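Local coordinates for N-acetylmuramoyl-L-alanine amidase xlyA (Bacillus subtilis, PDB 3HMB), which hydrolyses the amide link between N-acetylmuramoyl residues and L-amino acids in cell-wall glycopeptides, the chain here being its zinc-binding amidase domain, at residues 6-11 with 67-72; 31-36 with 140-145; 56-61 with 77-82; 93-98 with 114-119. The protein carries 5 engineered substitutions. All blocks are in the same frame, centred on the assembly; numbering follows the deposited sequence.

Interaction 1 of 4, residues 6-11 with 67-72; sequences NIIQKF and EIYQHL. Engineered in segment 6-11: Lys10 (natural residue Asp).
Gln70 swings CG away from its own N (chi1 -172°) and stays extended beyond it, while Gln9 places CG beside its backbone N (chi1 -69°). The two side chains lie alongside each other and their amides meet. Gln9 NE2 donates to Gln70 OE1 at 2.9 Å, coming from above the carbonyl plane. The Gln70 amide is held at its other end too, since NE2 donates to Leu72 O. Phe11 brings its ring edge to the Gln70 stem, with Phe11 CE2 3.5 Å from Gln70 CG. On the other side of the sheet, Ile8 covers the Tyr69 ring. Ile8 CB lies 3.7 Å from the centroid of the Tyr69 ring, a CH-pi contact over its centre. The aliphatic part of Lys10, an engineered residue, lies at the edge of the same ring. Ile7 and Ile68 point the same way on the Gln9 side, with Ile7 CG1 3.9 Å from Ile68 CB. They face Leu115 of helix 105-122, whereas Tyr69 packs on helix 43-50. A water joins Asn6 OD1 to Glu67 OE1. Backbone bonds run from Ile68 N to Asn6 O and from Lys10 N to Gln70 O. Between them, Ile8 bonds through N to Ile68 O and through O to Gln70 N, the pattern of parallel strands. Strand 7-9 is the outermost strand here, added beside 68-70 in the mixed sheet of the amidase domain.

Interaction 2 of 4, residues 31-36 with 140-145; sequences VHNTAN and ECPRKL. With ZN (zinc ion), chain D.
Cys141 SG is gripped twice across this contact. It binds the zinc ion at 2.4 Å and accepts a hydrogen bond from Asn33 N, with Cys141 SG and Asn33 N 3.5 Å apart. The bond is long, as sulfur acceptors allow. The N-H donor would be expected to stabilise a thiolate on the metal. His32 supplies the second ligand shared by these segments, its ND1 lying 2.1 Å from the zinc ion. Cys141 SG lies at the edge of the His32 ring, near its plane. His133 adds a third ligand. The far nitrogen of the His32 ring, NE2, is hydrogen-bonded to His80, which helps fix the ring's rotation. Beside the metal, a cis peptide bond precedes Pro142. The Pro142 ring crosses Val31 at about a right angle, with Pro142 CG 4.0 Å from Val31 CG1. Val31 CG1 also meets Leu145 CD2 at 4.0 Å. Asn33 directs CB toward segment 140-145, with Asn33 CB 3.8 Å from Pro142 CA. Farther out, Arg143 is extended from CG to NE and lays one guanidinium face over Ala35, with Arg143 NH2 3.4 Å from Ala35 CA. Its charge is paired with Glu99. Strand 28-33 and the loop before helix 143-146 thus bring together two of the three protein ligands of the His-His-Cys zinc site of an Amidase_2 domain.

Interaction 3 of 4, residues 56-61 with 77-82; sequences TTSWHF and NGWHAG
Two loops meet beside the zinc site of the amidase domain, joined by backbone and by water. Ser58 N donates to Trp79 O at 2.9 Å in a nearly straight bond (174°). A weak bond returns from Trp79 N to Ser58 OG, 3.3 Å away. Ser58 OG lies between its backbone N and carbonyl carbon (chi1 59°), where it is also hydrogen-bonded to Asn18 O. The same Ser58 OG lies 3.5 Å from Gly78 CA. His80 turns the edge of its ring to Ser58 O, with His80 CD2 3.6 Å from that oxygen. One water lies in the planes of two imidazoles, 3.2 Å from His60 NE2 and 2.9 Å from His80 NE2. It also accepts from Gly78 N, so it ties both histidines to the backbone. The other nitrogen of His80, ND1, bonds His32, a zinc ligand on strand 28-33. The loop 56-61 leads into strand 61-63. The loop 77-82 lies before helix 87-90, where Asn89 bonds His80 N.

Interaction 4 of 4, residues 93-98 with 114-119; sequences IGIEIC and WLIKTL
This is apolar packing of a helix on a sheet, in the core of the mixed alpha/beta amidase fold. Strand 92-97 and helix 105-122 run nearly antiparallel here, their local axes 167° apart in direction and 10.8 Å apart at closest approach. Apolar side chains bridge that spacing, and no hydrogen bond crosses between the two segments. Ile93 and Ile95, two residues apart on the strand, both point at the helix. Leu115 and Leu119, one helical turn apart, point back at the strand. Ile116 starts off to the side, yet its extended chain brings CG1 near Ile95. Phe61 of the neighbouring strand continues this surface against Ile93, Leu115 and Leu119, and Val31 of strand 28-33 touches Ile116. Ile93 crosses Leu119 obliquely, with Ile93 CG2 4.0 Å from Leu119 CD2. Ile95 is extended, CG1 anti to the carbonyl carbon (chi1 -58°) and chi2 177°, which drives CD1 in among three helix residues. Ile95 CD1 lies 3.7 Å from Ile116 CG1, 3.8 Å from Leu119 CD2 and 4.1 Å from Leu115 CD2.

From the N terminus, strand 7-9 pairs with 68-70, closing interaction 1 over 55 intervening residues. Strand 28-33 lies within that span, but its partner in interaction 2 comes only at 140-145, so the two contacts cross. Interaction 3 also crosses interaction 1, because 56-61 lies before 67-72 and 77-82 after it. Interactions 3 and 4 both fall within the long span of interaction 2, one after the other. Interaction 4 opens after interaction 1 has closed, yet they touch, because strands 7-9 and 68-70 sit on helix 105-122. The loop 77-82 of interaction 3 reaches the zinc site on strand 28-33. Strand 92-97 of interaction 4 runs between strands 28-33 and 61-63.

Interaction 1 of 4, residues 6-11 with 67-72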
loop_
_atom_site.group_PDB
_atom_site.type_symbol
_atom_site.label_atom_id
_atom_site.label_comp_id
_atom_site.label_asym_id
_atom_site.label_seq_id
_atom_site.Cartn_x
_atom_site.Cartn_y
_atom_site.Cartn_z
ATOM N N ASN A 6 1.541 15.187 0.872
ATOM C CA ASN A 6 2.995 15.162 0.815
ATOM C C ASN A 6 3.500 13.727 0.850
ATOM O O ASN A 6 3.164 12.965 1.759
ATOM C CB ASN A 6 3.604 15.942 1.979
ATOM C CG ASN A 6 5.117 16.060 1.866
ATOM O OD1 ASN A 6 5.815 16.198 2.873
ATOM N ND2 ASN A 6 5.630 16.016 0.635
ATOM N N ILE A 7 4.311 13.363 -0.139
ATOM C CA ILE A 7 4.853 12.011 -0.218
ATOM C C ILE A 7 6.343 11.957 0.099
ATOM O O ILE A 7 7.173 12.416 -0.683
ATOM C CB ILE A 7 4.631 11.413 -1.611
ATOM C CG1 ILE A 7 3.131 11.309 -1.885
ATOM C CG2 ILE A 7 5.290 10.049 -1.699
ATOM C CD1 ILE A 7 2.794 10.876 -3.280
ATOM N N ILE A 8 6.676 11.384 1.248
ATOM C CA ILE A 8 8.064 11.277 1.654
ATOM C C ILE A 8 8.682 9.972 1.164
ATOM O O ILE A 8 8.157 8.884 1.418
ATOM C CB ILE A 8 8.205 11.358 3.201
ATOM C CG1 ILE A 8 7.811 12.749 3.697
ATOM C CG2 ILE A 8 9.640 11.117 3.615
ATOM C CD1 ILE A 8 6.346 12.946 3.910
ATOM N N GLN A 9 9.797 10.066 0.454
ATOM C CA GLN A 9 10.436 8.848 -0.017
ATOM C C GLN A 9 11.498 8.348 0.945
ATOM O O GLN A 9 12.359 9.101 1.371
ATOM C CB GLN A 9 11.031 9.066 -1.404
ATOM C CG GLN A 9 9.952 9.241 -2.457
ATOM C CD GLN A 9 10.524 9.414 -3.831
ATOM O OE1 GLN A 9 11.317 10.321 -4.064
ATOM N NE2 GLN A 9 10.128 8.548 -4.761
ATOM N N LYS A 10 11.402 7.074 1.308
ATOM C CA LYS A 10 12.358 6.424 2.204
ATOM C C LYS A 10 12.502 4.983 1.729
ATOM O O LYS A 10 12.019 4.049 2.372
ATOM C CB LYS A 10 11.871 6.452 3.663
ATOM C CG LYS A 10 12.035 7.805 4.363
ATOM C CD LYS A 10 13.497 8.275 4.364
ATOM C CE LYS A 10 13.648 9.760 4.757
ATOM N NZ LYS A 10 13.230 10.081 6.168
ATOM N N PHE A 11 13.160 4.818 0.585
ATOM C CA PHE A 11 13.346 3.497 -0.001
ATOM C C PHE A 11 14.118 2.518 0.872
ATOM O O PHE A 11 15.106 2.870 1.519
ATOM C CB PHE A 11 14.032 3.611 -1.367
ATOM C CG PHE A 11 13.156 4.206 -2.449
ATOM C CD1 PHE A 11 13.650 4.377 -3.739
ATOM C CD2 PHE A 11 11.836 4.584 -2.183
ATOM C CE1 PHE A 11 12.857 4.910 -4.758
ATOM C CE2 PHE A 11 11.022 5.123 -3.197
ATOM C CZ PHE A 11 11.535 5.285 -4.486
ATOM N N GLU A 67 0.254 12.114 6.126
ATOM C CA GLU A 67 1.076 12.107 4.920
ATOM C C GLU A 67 1.301 10.714 4.325
ATOM O O GLU A 67 0.722 9.726 4.776
ATOM C CB GLU A 67 2.419 12.743 5.236
ATOM C CG GLU A 67 3.317 11.816 6.018
ATOM C CD GLU A 67 4.040 12.502 7.149
ATOM O OE1 GLU A 67 4.350 13.710 7.022
ATOM O OE2 GLU A 67 4.312 11.812 8.157
ATOM N N ILE A 68 2.177 10.638 3.330
ATOM C CA ILE A 68 2.435 9.376 2.656
ATOM C C ILE A 68 3.915 9.024 2.512
ATOM O O ILE A 68 4.736 9.881 2.166
ATOM C CB ILE A 68 1.804 9.402 1.246
ATOM C CG1 ILE A 68 0.303 9.678 1.356
ATOM C CG2 ILE A 68 2.069 8.095 0.529
ATOM C CD1 ILE A 68 -0.337 10.022 0.053
ATOM N N TYR A 69 4.252 7.761 2.758
ATOM C CA TYR A 69 5.633 7.306 2.611
ATOM C C TYR A 69 5.816 6.258 1.526
ATOM O O TYR A 69 5.056 5.289 1.451
ATOM C CB TYR A 69 6.164 6.716 3.910
ATOM C CG TYR A 69 6.769 7.737 4.817
ATOM C CD1 TYR A 69 5.961 8.636 5.509
ATOM C CD2 TYR A 69 8.154 7.812 4.988
ATOM C CE1 TYR A 69 6.508 9.584 6.353
ATOM C CE2 TYR A 69 8.713 8.756 5.827
ATOM C CZ TYR A 69 7.883 9.639 6.510
ATOM O OH TYR A 69 8.425 10.566 7.364
ATOM N N GLN A 70 6.840 6.447 0.701
ATOM C CA GLN A 70 7.152 5.493 -0.355
ATOM C C GLN A 70 8.375 4.663 0.056
ATOM O O GLN A 70 9.444 5.208 0.316
ATOM C CB GLN A 70 7.445 6.211 -1.666
ATOM C CG GLN A 70 7.581 5.248 -2.824
ATOM C CD GLN A 70 7.741 5.958 -4.144
ATOM O OE1 GLN A 70 7.642 7.184 -4.214
ATOM N NE2 GLN A 70 7.984 5.193 -5.209
ATOM N N HIS A 71 8.219 3.344 0.090
ATOM C CA HIS A 71 9.297 2.449 0.505
ATOM C C HIS A 71 9.995 1.741 -0.648
ATOM O O HIS A 71 11.085 1.189 -0.476
ATOM C CB HIS A 71 8.733 1.381 1.443
ATOM C CG HIS A 71 7.685 1.899 2.373
ATOM N ND1 HIS A 71 7.976 2.725 3.436
ATOM C CD2 HIS A 71 6.340 1.746 2.372
ATOM C CE1 HIS A 71 6.857 3.061 4.050
ATOM N NE2 HIS A 71 5.849 2.481 3.423
ATOM N N LEU A 72 9.367 1.770 -1.819
ATOM C CA LEU A 72 9.881 1.063 -2.981
ATOM C C LEU A 72 9.615 1.792 -4.282
ATOM O O LEU A 72 8.554 2.387 -4.456
ATOM C CB LEU A 72 9.208 -0.309 -3.057
ATOM C CG LEU A 72 9.946 -1.608 -2.760
ATOM C CD1 LEU A 72 11.070 -1.428 -1.753
ATOM C CD2 LEU A 72 8.919 -2.600 -2.267
HETATM O O HOH W 1 4.076 16.043 5.342
HETATM O O HOH W 2 10.636 2.436 4.031
#

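Interaction 2 of 4, residues 31-36 with 140-145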
loop_
_atom_site.group_PDB
_atom_site.type_symbol
_atom_site.label_atom_id
_atom_site.label_comp_id
_atom_site.label_asym_id
_atom_site.label_seq_id
_atom_site.Cartn_x
_atom_site.Cartn_y
_atom_site.Cartn_z
ATOM N N VAL A 31 -4.886 -2.644 -2.338
ATOM C CA VAL A 31 -5.159 -1.885 -1.123
ATOM C C VAL A 31 -5.100 -2.779 0.125
ATOM O O VAL A 31 -5.656 -3.876 0.145
ATOM C CB VAL A 31 -6.534 -1.195 -1.243
ATOM C CG1 VAL A 31 -6.909 -0.521 0.061
ATOM C CG2 VAL A 31 -6.481 -0.167 -2.370
ATOM N N HIS A 32 -4.410 -2.295 1.158
ATOM C CA HIS A 32 -4.221 -3.014 2.423
ATOM C C HIS A 32 -4.589 -2.150 3.644
ATOM O O HIS A 32 -4.731 -0.928 3.550
ATOM C CB HIS A 32 -2.745 -3.373 2.604
ATOM C CG HIS A 32 -2.189 -4.313 1.585
ATOM N ND1 HIS A 32 -2.242 -5.682 1.733
ATOM C CD2 HIS A 32 -1.471 -4.086 0.458
ATOM C CE1 HIS A 32 -1.574 -6.258 0.749
ATOM N NE2 HIS A 32 -1.096 -5.312 -0.039
ATOM N N ASN A 33 -4.698 -2.808 4.798
ATOM C CA ASN A 33 -4.953 -2.144 6.072
ATOM C C ASN A 33 -3.955 -2.740 7.049
ATOM O O ASN A 33 -3.997 -3.937 7.316
ATOM C CB ASN A 33 -6.383 -2.380 6.564
ATOM C CG ASN A 33 -7.369 -1.393 5.955
ATOM O OD1 ASN A 33 -6.962 -0.359 5.416
ATOM N ND2 ASN A 33 -8.666 -1.695 6.047
ATOM N N THR A 34 -3.055 -1.915 7.574
ATOM C CA THR A 34 -2.032 -2.407 8.492
ATOM C C THR A 34 -2.565 -3.310 9.596
ATOM O O THR A 34 -1.866 -4.225 10.036
ATOM C CB THR A 34 -1.284 -1.265 9.157
ATOM O OG1 THR A 34 -2.194 -0.541 9.980
ATOM C CG2 THR A 34 -0.693 -0.340 8.120
ATOM N N ALA A 35 -3.803 -3.053 10.025
ATOM C CA ALA A 35 -4.453 -3.808 11.103
ATOM C C ALA A 35 -3.682 -3.610 12.416
ATOM O O ALA A 35 -3.777 -4.421 13.336
ATOM C CB ALA A 35 -4.514 -5.271 10.755
ATOM N N ASN A 36 -2.917 -2.522 12.480
ATOM C CA ASN A 36 -2.119 -2.180 13.653
ATOM C C ASN A 36 -2.707 -0.930 14.283
ATOM O O ASN A 36 -2.534 0.174 13.761
ATOM C CB ASN A 36 -0.686 -1.875 13.245
ATOM C CG ASN A 36 0.241 -1.775 14.430
ATOM O OD1 ASN A 36 -0.177 -1.455 15.546
ATOM N ND2 ASN A 36 1.517 -2.042 14.192
ATOM N N GLU A 140 -8.800 -11.520 4.831
ATOM C CA GLU A 140 -9.676 -10.387 5.145
ATOM C C GLU A 140 -8.914 -9.064 5.234
ATOM O O GLU A 140 -8.690 -8.538 6.327
ATOM C CB GLU A 140 -10.425 -10.631 6.460
ATOM C CG GLU A 140 -11.651 -11.522 6.330
ATOM C CD GLU A 140 -12.699 -10.930 5.401
ATOM O OE1 GLU A 140 -12.441 -10.865 4.181
ATOM O OE2 GLU A 140 -13.779 -10.519 5.886
ATOM N N CYS A 141 -8.542 -8.520 4.076
ATOM C CA CYS A 141 -7.790 -7.265 4.006
ATOM C C CYS A 141 -8.136 -6.493 2.717
ATOM O O CYS A 141 -8.189 -7.089 1.648
ATOM C CB CYS A 141 -6.294 -7.609 4.035
ATOM S SG CYS A 141 -5.155 -6.214 3.990
ATOM N N PRO A 142 -8.422 -5.171 2.798
ATOM C CA PRO A 142 -8.452 -4.257 3.949
ATOM C C PRO A 142 -9.700 -4.498 4.805
ATOM O O PRO A 142 -10.824 -4.323 4.344
ATOM C CB PRO A 142 -8.452 -2.876 3.291
ATOM C CG PRO A 142 -9.225 -3.112 2.043
ATOM C CD PRO A 142 -8.683 -4.430 1.547
ATOM N N ARG A 143 -9.493 -4.891 6.055
ATOM C CA ARG A 143 -10.601 -5.195 6.951
ATOM C C ARG A 143 -11.656 -4.108 7.148
ATOM O O ARG A 143 -12.851 -4.392 7.079
ATOM C CB ARG A 143 -10.071 -5.630 8.314
ATOM C CG ARG A 143 -9.209 -4.603 9.001
ATOM C CD ARG A 143 -8.909 -5.050 10.419
ATOM N NE ARG A 143 -8.183 -4.028 11.178
ATOM C CZ ARG A 143 -7.763 -4.185 12.432
ATOM N NH1 ARG A 143 -7.997 -5.324 13.068
ATOM N NH2 ARG A 143 -7.115 -3.209 13.048
ATOM N N LYS A 144 -11.230 -2.874 7.392
ATOM C CA LYS A 144 -12.180 -1.793 7.618
ATOM C C LYS A 144 -12.761 -1.239 6.335
ATOM O O LYS A 144 -13.643 -0.392 6.373
ATOM C CB LYS A 144 -11.511 -0.662 8.401
ATOM C CG LYS A 144 -11.029 -1.072 9.784
ATOM C CD LYS A 144 -10.107 -0.023 10.385
ATOM C CE LYS A 144 -10.869 1.191 10.906
ATOM N NZ LYS A 144 -11.659 0.896 12.144
ATOM N N LEU A 145 -12.273 -1.722 5.201
ATOM C CA LEU A 145 -12.741 -1.240 3.910
ATOM C C LEU A 145 -13.561 -2.259 3.121
ATOM O O LEU A 145 -14.381 -1.877 2.292
ATOM C CB LEU A 145 -11.544 -0.798 3.066
ATOM C CG LEU A 145 -11.312 0.698 2.848
ATOM C CD1 LEU A 145 -11.295 1.402 4.174
ATOM C CD2 LEU A 145 -10.005 0.930 2.080
HETATM ZN ZN ZN D . -3.000 -6.940 3.266
#

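Interaction 3 of 4, residues 56-61 with 77-82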
loop_
_atom_site.group_PDB
_atom_site.type_symbol
_atom_site.label_atom_id
_atom_site.label_comp_id
_atom_site.label_asym_id
_atom_site.label_seq_id
_atom_site.Cartn_x
_atom_site.Cartn_y
_atom_site.Cartn_z
ATOM N N THR A 56 10.467 -9.025 6.629
ATOM C CA THR A 56 10.274 -9.885 5.483
ATOM C C THR A 56 9.259 -9.429 4.440
ATOM O O THR A 56 9.348 -9.835 3.283
ATOM C CB THR A 56 9.927 -11.302 5.957
ATOM O OG1 THR A 56 8.934 -11.236 6.991
ATOM C CG2 THR A 56 11.170 -11.989 6.493
ATOM N N THR A 57 8.293 -8.604 4.825
ATOM C CA THR A 57 7.316 -8.128 3.851
ATOM C C THR A 57 7.719 -6.750 3.372
ATOM O O THR A 57 8.646 -6.150 3.906
ATOM C CB THR A 57 5.906 -8.033 4.457
ATOM O OG1 THR A 57 5.912 -7.076 5.523
ATOM C CG2 THR A 57 5.461 -9.388 4.983
ATOM N N SER A 58 7.030 -6.251 2.354
ATOM C CA SER A 58 7.326 -4.921 1.834
ATOM C C SER A 58 6.270 -4.473 0.823
ATOM O O SER A 58 5.689 -5.302 0.127
ATOM C CB SER A 58 8.729 -4.883 1.198
ATOM O OG SER A 58 8.860 -5.804 0.131
ATOM N N TRP A 59 6.012 -3.165 0.770
ATOM C CA TRP A 59 5.048 -2.576 -0.160
ATOM C C TRP A 59 5.551 -1.205 -0.585
ATOM O O TRP A 59 6.548 -0.708 -0.054
ATOM C CB TRP A 59 3.650 -2.479 0.465
ATOM C CG TRP A 59 3.637 -1.897 1.830
ATOM C CD1 TRP A 59 3.417 -0.596 2.171
ATOM C CD2 TRP A 59 3.889 -2.597 3.054
ATOM N NE1 TRP A 59 3.518 -0.441 3.539
ATOM C CE2 TRP A 59 3.807 -1.655 4.102
ATOM C CE3 TRP A 59 4.177 -3.931 3.365
ATOM C CZ2 TRP A 59 4.003 -2.003 5.437
ATOM C CZ3 TRP A 59 4.374 -4.278 4.694
ATOM C CH2 TRP A 59 4.286 -3.315 5.714
ATOM N N HIS A 60 4.857 -0.590 -1.536
ATOM C CA HIS A 60 5.280 0.702 -2.081
ATOM C C HIS A 60 4.873 1.952 -1.297
ATOM O O HIS A 60 5.684 2.865 -1.103
ATOM C CB HIS A 60 4.773 0.799 -3.521
ATOM C CG HIS A 60 5.054 -0.432 -4.325
ATOM N ND1 HIS A 60 6.181 -0.573 -5.105
ATOM C CD2 HIS A 60 4.409 -1.622 -4.383
ATOM C CE1 HIS A 60 6.221 -1.795 -5.604
ATOM N NE2 HIS A 60 5.158 -2.453 -5.180
ATOM N N PHE A 61 3.625 1.999 -0.845
ATOM C CA PHE A 61 3.153 3.166 -0.123
ATOM C C PHE A 61 2.426 2.865 1.178
ATOM O O PHE A 61 1.747 1.844 1.304
ATOM C CB PHE A 61 2.198 3.977 -1.006
ATOM C CG PHE A 61 2.832 4.583 -2.223
ATOM C CD1 PHE A 61 3.657 5.703 -2.112
ATOM C CD2 PHE A 61 2.548 4.069 -3.493
ATOM C CE1 PHE A 61 4.193 6.320 -3.259
ATOM C CE2 PHE A 61 3.073 4.667 -4.654
ATOM C CZ PHE A 61 3.898 5.798 -4.539
ATOM N N ASN A 77 9.005 -4.816 -7.386
ATOM C CA ASN A 77 7.893 -5.445 -6.691
ATOM C C ASN A 77 8.163 -5.482 -5.196
ATOM O O ASN A 77 9.245 -5.118 -4.726
ATOM C CB ASN A 77 7.714 -6.879 -7.176
ATOM C CG ASN A 77 8.834 -7.793 -6.691
ATOM O OD1 ASN A 77 9.998 -7.631 -7.073
ATOM N ND2 ASN A 77 8.487 -8.752 -5.833
ATOM N N GLY A 78 7.162 -5.946 -4.464
ATOM C CA GLY A 78 7.266 -6.071 -3.027
ATOM C C GLY A 78 6.542 -7.348 -2.662
ATOM O O GLY A 78 5.987 -8.019 -3.537
ATOM N N TRP A 79 6.548 -7.690 -1.381
ATOM C CA TRP A 79 5.880 -8.896 -0.907
ATOM C C TRP A 79 4.751 -8.451 0.004
ATOM O O TRP A 79 4.996 -7.995 1.121
ATOM C CB TRP A 79 6.871 -9.762 -0.140
ATOM C CG TRP A 79 8.071 -10.178 -0.965
ATOM C CD1 TRP A 79 9.393 -9.983 -0.655
ATOM C CD2 TRP A 79 8.056 -10.882 -2.212
ATOM N NE1 TRP A 79 10.196 -10.525 -1.626
ATOM C CE2 TRP A 79 9.403 -11.085 -2.594
ATOM C CE3 TRP A 79 7.035 -11.364 -3.045
ATOM C CZ2 TRP A 79 9.758 -11.750 -3.774
ATOM C CZ3 TRP A 79 7.388 -12.026 -4.219
ATOM C CH2 TRP A 79 8.740 -12.213 -4.571
ATOM N N HIS A 80 3.515 -8.598 -0.459
ATOM C CA HIS A 80 2.383 -8.137 0.328
ATOM C C HIS A 80 1.046 -8.793 -0.008
ATOM O O HIS A 80 0.160 -8.866 0.849
ATOM C CB HIS A 80 2.264 -6.622 0.148
ATOM C CG HIS A 80 2.127 -6.197 -1.282
ATOM N ND1 HIS A 80 0.904 -6.022 -1.894
ATOM C CD2 HIS A 80 3.060 -5.984 -2.241
ATOM C CE1 HIS A 80 1.089 -5.722 -3.168
ATOM N NE2 HIS A 80 2.389 -5.694 -3.404
ATOM N N ALA A 81 0.895 -9.249 -1.251
ATOM C CA ALA A 81 -0.344 -9.882 -1.703
ATOM C C ALA A 81 -0.433 -11.355 -1.315
ATOM O O ALA A 81 -1.446 -12.021 -1.567
ATOM C CB ALA A 81 -0.478 -9.732 -3.206
ATOM N N GLY A 82 0.634 -11.851 -0.697
ATOM C CA GLY A 82 0.685 -13.236 -0.265
ATOM C C GLY A 82 0.278 -14.231 -1.333
ATOM O O GLY A 82 -0.389 -15.219 -1.027
HETATM O O HOH W 3 4.351 -5.562 -5.555
#

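Interaction 4 of 4, residues 93-98 with 114-119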
loop_
_atom_site.group_PDB
_atom_site.type_symbol
_atom_site.label_atom_id
_atom_site.label_comp_id
_atom_site.label_asym_id
_atom_site.label_seq_id
_atom_site.Cartn_x
_atom_site.Cartn_y
_atom_site.Cartn_z
ATOM N N ILE A 93 0.924 -2.307 -7.450
ATOM C CA ILE A 93 1.426 -1.333 -6.494
ATOM C C ILE A 93 0.723 -1.532 -5.160
ATOM O O ILE A 93 -0.499 -1.410 -5.071
ATOM C CB ILE A 93 1.161 0.079 -6.996
ATOM C CG1 ILE A 93 1.952 0.308 -8.282
ATOM C CG2 ILE A 93 1.519 1.093 -5.927
ATOM C CD1 ILE A 93 1.749 1.669 -8.879
ATOM N N GLY A 94 1.503 -1.852 -4.129
ATOM C CA GLY A 94 0.941 -2.079 -2.809
ATOM C C GLY A 94 0.827 -0.831 -1.951
ATOM O O GLY A 94 1.801 -0.105 -1.760
ATOM N N ILE A 95 -0.370 -0.587 -1.428
ATOM C CA ILE A 95 -0.626 0.569 -0.583
ATOM C C ILE A 95 -1.209 0.124 0.753
ATOM O O ILE A 95 -2.139 -0.685 0.799
ATOM C CB ILE A 95 -1.619 1.517 -1.246
ATOM C CG1 ILE A 95 -1.077 1.953 -2.603
ATOM C CG2 ILE A 95 -1.868 2.709 -0.347
ATOM C CD1 ILE A 95 -2.014 2.837 -3.375
ATOM N N GLU A 96 -0.649 0.651 1.837
ATOM C CA GLU A 96 -1.103 0.318 3.181
ATOM C C GLU A 96 -1.717 1.540 3.856
ATOM O O GLU A 96 -1.146 2.632 3.804
ATOM C CB GLU A 96 0.068 -0.194 4.025
ATOM C CG GLU A 96 0.493 -1.620 3.728
ATOM C CD GLU A 96 -0.143 -2.638 4.679
ATOM O OE1 GLU A 96 -1.381 -2.592 4.887
ATOM O OE2 GLU A 96 0.600 -3.496 5.218
ATOM N N ILE A 97 -2.883 1.355 4.477
ATOM C CA ILE A 97 -3.555 2.444 5.182
ATOM C C ILE A 97 -3.462 2.190 6.690
ATOM O O ILE A 97 -3.953 1.181 7.192
ATOM C CB ILE A 97 -5.035 2.565 4.767
ATOM C CG1 ILE A 97 -5.143 2.699 3.256
ATOM C CG2 ILE A 97 -5.633 3.822 5.360
ATOM C CD1 ILE A 97 -6.574 2.649 2.758
ATOM N N CYS A 98 -2.832 3.120 7.401
ATOM C CA CYS A 98 -2.636 2.993 8.838
ATOM C C CYS A 98 -3.910 3.047 9.674
ATOM O O CYS A 98 -4.894 3.696 9.309
ATOM C CB CYS A 98 -1.662 4.064 9.328
ATOM S SG CYS A 98 -0.077 4.069 8.482
ATOM N N TRP A 114 -6.730 9.754 -2.805
ATOM C CA TRP A 114 -6.049 10.711 -3.670
ATOM C C TRP A 114 -4.855 10.047 -4.354
ATOM O O TRP A 114 -4.662 10.215 -5.547
ATOM C CB TRP A 114 -5.550 11.921 -2.883
ATOM C CG TRP A 114 -4.682 12.814 -3.723
ATOM C CD1 TRP A 114 -5.095 13.745 -4.627
ATOM C CD2 TRP A 114 -3.248 12.824 -3.761
ATOM N NE1 TRP A 114 -4.008 14.339 -5.228
ATOM C CE2 TRP A 114 -2.860 13.793 -4.715
ATOM C CE3 TRP A 114 -2.253 12.106 -3.080
ATOM C CZ2 TRP A 114 -1.519 14.069 -5.006
ATOM C CZ3 TRP A 114 -0.920 12.376 -3.367
ATOM C CH2 TRP A 114 -0.564 13.354 -4.324
ATOM N N LEU A 115 -4.067 9.298 -3.588
ATOM C CA LEU A 115 -2.889 8.616 -4.112
ATOM C C LEU A 115 -3.213 7.633 -5.229
ATOM O O LEU A 115 -2.517 7.576 -6.248
ATOM C CB LEU A 115 -2.184 7.869 -2.989
ATOM C CG LEU A 115 -0.951 7.079 -3.389
ATOM C CD1 LEU A 115 0.102 7.992 -3.999
ATOM C CD2 LEU A 115 -0.412 6.388 -2.164
ATOM N N ILE A 116 -4.258 6.840 -5.014
ATOM C CA ILE A 116 -4.690 5.855 -5.994
ATOM C C ILE A 116 -5.126 6.537 -7.288
ATOM O O ILE A 116 -4.814 6.065 -8.381
ATOM C CB ILE A 116 -5.857 5.003 -5.455
ATOM C CG1 ILE A 116 -5.360 4.083 -4.336
ATOM C CG2 ILE A 116 -6.455 4.185 -6.577
ATOM C CD1 ILE A 116 -6.455 3.247 -3.705
ATOM N N LYS A 117 -5.847 7.646 -7.156
ATOM C CA LYS A 117 -6.317 8.386 -8.315
ATOM C C LYS A 117 -5.119 8.862 -9.133
ATOM O O LYS A 117 -5.085 8.702 -10.353
ATOM C CB LYS A 117 -7.171 9.581 -7.865
ATOM C CG LYS A 117 -7.633 10.517 -8.985
ATOM C CD LYS A 117 -8.413 11.728 -8.456
ATOM C CE LYS A 117 -7.512 12.724 -7.724
ATOM N NZ LYS A 117 -8.200 13.977 -7.235
ATOM N N THR A 118 -4.129 9.433 -8.460
ATOM C CA THR A 118 -2.942 9.933 -9.137
ATOM C C THR A 118 -2.135 8.802 -9.753
ATOM O O THR A 118 -1.572 8.940 -10.842
ATOM C CB THR A 118 -2.049 10.680 -8.159
ATOM O OG1 THR A 118 -2.767 11.792 -7.612
ATOM C CG2 THR A 118 -0.800 11.165 -8.859
ATOM N N LEU A 119 -2.075 7.687 -9.033
ATOM C CA LEU A 119 -1.343 6.517 -9.485
ATOM C C LEU A 119 -1.993 5.947 -10.746
ATOM O O LEU A 119 -1.300 5.520 -11.667
ATOM C CB LEU A 119 -1.314 5.474 -8.361
ATOM C CG LEU A 119 0.007 5.151 -7.627
ATOM C CD1 LEU A 119 0.956 6.337 -7.565
ATOM C CD2 LEU A 119 -0.341 4.666 -6.223
#